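Local coordinates for protein transcriptional regulator (Thermus thermophilus, PDB 2H0A) that probably regulates transcription as a CcpA-like repressor, through a sensor region built like a periplasmic binding protein, at residues L169-F174 against E197-L202. Sequence-based numbering, arbitrary orientation.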
loop_
_atom_site.group_PDB
_atom_site.type_symbol
_atom_site.label_atom_id
_atom_site.label_comp_id
_atom_site.label_asym_id
_atom_site.label_seq_id
_atom_site.Cartn_x
_atom_site.Cartn_y
_atom_site.Cartn_z
ATOM N N LEU A 169 -9.030 -8.838 9.888
ATOM C CA LEU A 169 -10.060 -9.575 9.171
ATOM C C LEU A 169 -9.853 -11.078 9.423
ATOM O O LEU A 169 -10.814 -11.824 9.641
ATOM C CB LEU A 169 -9.965 -9.299 7.672
ATOM C CG LEU A 169 -10.985 -8.502 6.839
ATOM C CD1 LEU A 169 -12.145 -8.006 7.667
ATOM C CD2 LEU A 169 -10.247 -7.340 6.170
ATOM N N ALA A 170 -8.592 -11.510 9.407
ATOM C CA ALA A 170 -8.244 -12.917 9.611
ATOM C C ALA A 170 -8.564 -13.472 11.000
ATOM O O ALA A 170 -9.185 -14.519 11.120
ATOM C CB ALA A 170 -6.769 -13.136 9.288
ATOM N N LEU A 171 -8.140 -12.789 12.053
ATOM C CA LEU A 171 -8.436 -13.270 13.397
ATOM C C LEU A 171 -9.955 -13.417 13.547
ATOM O O LEU A 171 -10.450 -14.360 14.162
ATOM C CB LEU A 171 -7.903 -12.294 14.447
ATOM C CG LEU A 171 -8.241 -12.648 15.900
ATOM C CD1 LEU A 171 -7.616 -13.988 16.253
ATOM C CD2 LEU A 171 -7.746 -11.559 16.838
ATOM N N ARG A 172 -10.686 -12.468 12.976
ATOM C CA ARG A 172 -12.139 -12.480 13.029
ATOM C C ARG A 172 -12.643 -13.743 12.328
ATOM O O ARG A 172 -13.623 -14.362 12.755
ATOM C CB ARG A 172 -12.681 -11.228 12.333
ATOM C CG ARG A 172 -13.511 -10.322 13.213
ATOM C CD ARG A 172 -14.875 -10.932 13.502
ATOM N NE ARG A 172 -15.770 -9.976 14.159
ATOM C CZ ARG A 172 -17.028 -10.241 14.509
ATOM N NH1 ARG A 172 -17.554 -11.440 14.270
ATOM N NH2 ARG A 172 -17.762 -9.304 15.096
ATOM N N HIS A 173 -11.955 -14.114 11.248
ATOM C CA HIS A 173 -12.295 -15.297 10.470
ATOM C C HIS A 173 -12.036 -16.565 11.282
ATOM O O HIS A 173 -12.890 -17.452 11.363
ATOM C CB HIS A 173 -11.459 -15.342 9.192
ATOM C CG HIS A 173 -11.715 -16.550 8.355
ATOM N ND1 HIS A 173 -12.881 -16.729 7.642
ATOM C CD2 HIS A 173 -10.976 -17.666 8.151
ATOM C CE1 HIS A 173 -12.848 -17.900 7.036
ATOM N NE2 HIS A 173 -11.703 -18.489 7.328
ATOM N N PHE A 174 -10.852 -16.643 11.882
ATOM C CA PHE A 174 -10.481 -17.792 12.688
ATOM C C PHE A 174 -11.383 -17.964 13.913
ATOM O O PHE A 174 -11.678 -19.085 14.327
ATOM C CB PHE A 174 -9.041 -17.659 13.171
ATOM C CG PHE A 174 -8.039 -17.406 12.078
ATOM C CD1 PHE A 174 -8.109 -18.088 10.868
ATOM C CD2 PHE A 174 -6.955 -16.556 12.304
ATOM C CE1 PHE A 174 -7.111 -17.938 9.906
ATOM C CE2 PHE A 174 -5.956 -16.400 11.351
ATOM C CZ PHE A 174 -6.030 -17.093 10.152
ATOM N N GLU A 197 -3.811 -6.380 17.511
ATOM C CA GLU A 197 -4.723 -5.262 17.750
ATOM C C GLU A 197 -6.173 -5.694 17.910
ATOM O O GLU A 197 -6.842 -5.295 18.865
ATOM C CB GLU A 197 -4.632 -4.263 16.592
ATOM C CG GLU A 197 -5.548 -3.060 16.734
ATOM C CD GLU A 197 -5.848 -2.394 15.406
ATOM O OE1 GLU A 197 -4.907 -1.878 14.762
ATOM O OE2 GLU A 197 -7.031 -2.396 15.004
ATOM N N GLU A 198 -6.663 -6.494 16.962
ATOM C CA GLU A 198 -8.041 -6.974 17.005
ATOM C C GLU A 198 -8.272 -7.903 18.189
ATOM O O GLU A 198 -9.373 -7.981 18.726
ATOM C CB GLU A 198 -8.401 -7.714 15.714
ATOM C CG GLU A 198 -9.884 -8.086 15.606
ATOM C CD GLU A 198 -10.796 -6.877 15.380
ATOM O OE1 GLU A 198 -10.353 -5.729 15.603
ATOM O OE2 GLU A 198 -11.964 -7.079 14.985
ATOM N N ALA A 199 -7.243 -8.629 18.590
ATOM C CA ALA A 199 -7.403 -9.510 19.726
ATOM C C ALA A 199 -7.699 -8.627 20.930
ATOM O O ALA A 199 -8.721 -8.797 21.591
ATOM C CB ALA A 199 -6.135 -10.322 19.957
ATOM N N VAL A 200 -6.804 -7.675 21.196
ATOM C CA VAL A 200 -6.936 -6.754 22.324
ATOM C C VAL A 200 -8.289 -6.052 22.342
ATOM O O VAL A 200 -8.908 -5.892 23.397
ATOM C CB VAL A 200 -5.831 -5.691 22.292
ATOM C CG1 VAL A 200 -6.023 -4.702 23.428
ATOM C CG2 VAL A 200 -4.480 -6.360 22.393
ATOM N N ARG A 201 -8.737 -5.631 21.166
ATOM C CA ARG A 201 -10.024 -4.973 21.028
ATOM C C ARG A 201 -11.100 -5.914 21.579
ATOM O O ARG A 201 -12.291 -5.602 21.544
ATOM C CB ARG A 201 -10.304 -4.700 19.554
ATOM C CG ARG A 201 -10.980 -3.386 19.277
ATOM C CD ARG A 201 -11.637 -3.430 17.929
ATOM N NE ARG A 201 -12.864 -4.210 18.008
ATOM C CZ ARG A 201 -13.519 -4.676 16.955
ATOM N NH1 ARG A 201 -13.057 -4.440 15.734
ATOM N NH2 ARG A 201 -14.635 -5.369 17.126
ATOM N N LEU A 202 -10.670 -7.076 22.067
ATOM C CA LEU A 202 -11.569 -8.079 22.630
ATOM C C LEU A 202 -10.975 -8.726 23.891
ATOM O O LEU A 202 -11.324 -8.354 25.009
ATOM C CB LEU A 202 -11.859 -9.165 21.592
ATOM C CG LEU A 202 -12.694 -8.881 20.340
ATOM C CD1 LEU A 202 -12.125 -7.727 19.577
ATOM C CD2 LEU A 202 -12.706 -10.106 19.451
#
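Leu171 reaches across from helix 164-175 and sets one methyl, CD2, against the last turn of helix 189-200, between Glu198 and Ala199. CG of the leucine stands anti to its own backbone N (chi1 176°), which carries the branch outward to the neighbouring helix. There Leu171 CD2 comes 3.7 Å from CB of Ala199 and 4.1 Å from CB of Glu198, and it also rests on the backbone joining the two. The side chains of Leu171 and Ala199 also touch Asp209, in the loop before strand 210-215.

Glu198 contributes the aliphatic start of its chain to this packing, then bends at chi2 (71°) so that its carboxylate lies beside Arg172. What meets there is a methylene: CG of Arg172 sits 4.0 Å from OE2 of Glu198, while Arg172 NE stays 4.9 Å from that oxygen, a distance at which opposite charges may still attract weakly. On the same carboxylate, OE1 forms a salt bridge with Arg168 NE. Within its own segment Glu198 also meets Arg201, whose NH1 is 3.0 Å from OE2 of Glu198; that oxygen lies well out of the guanidinium plane and no N-H points at it, so the pairing is one of charges alone.

No hydrogen bond links the two segments. They belong to successive helices, joined through strand 182-185, in the alternating alpha/beta fold of a periplasmic-binding-protein-like lobe, as in LacI/GalR-family regulators such as CcpA.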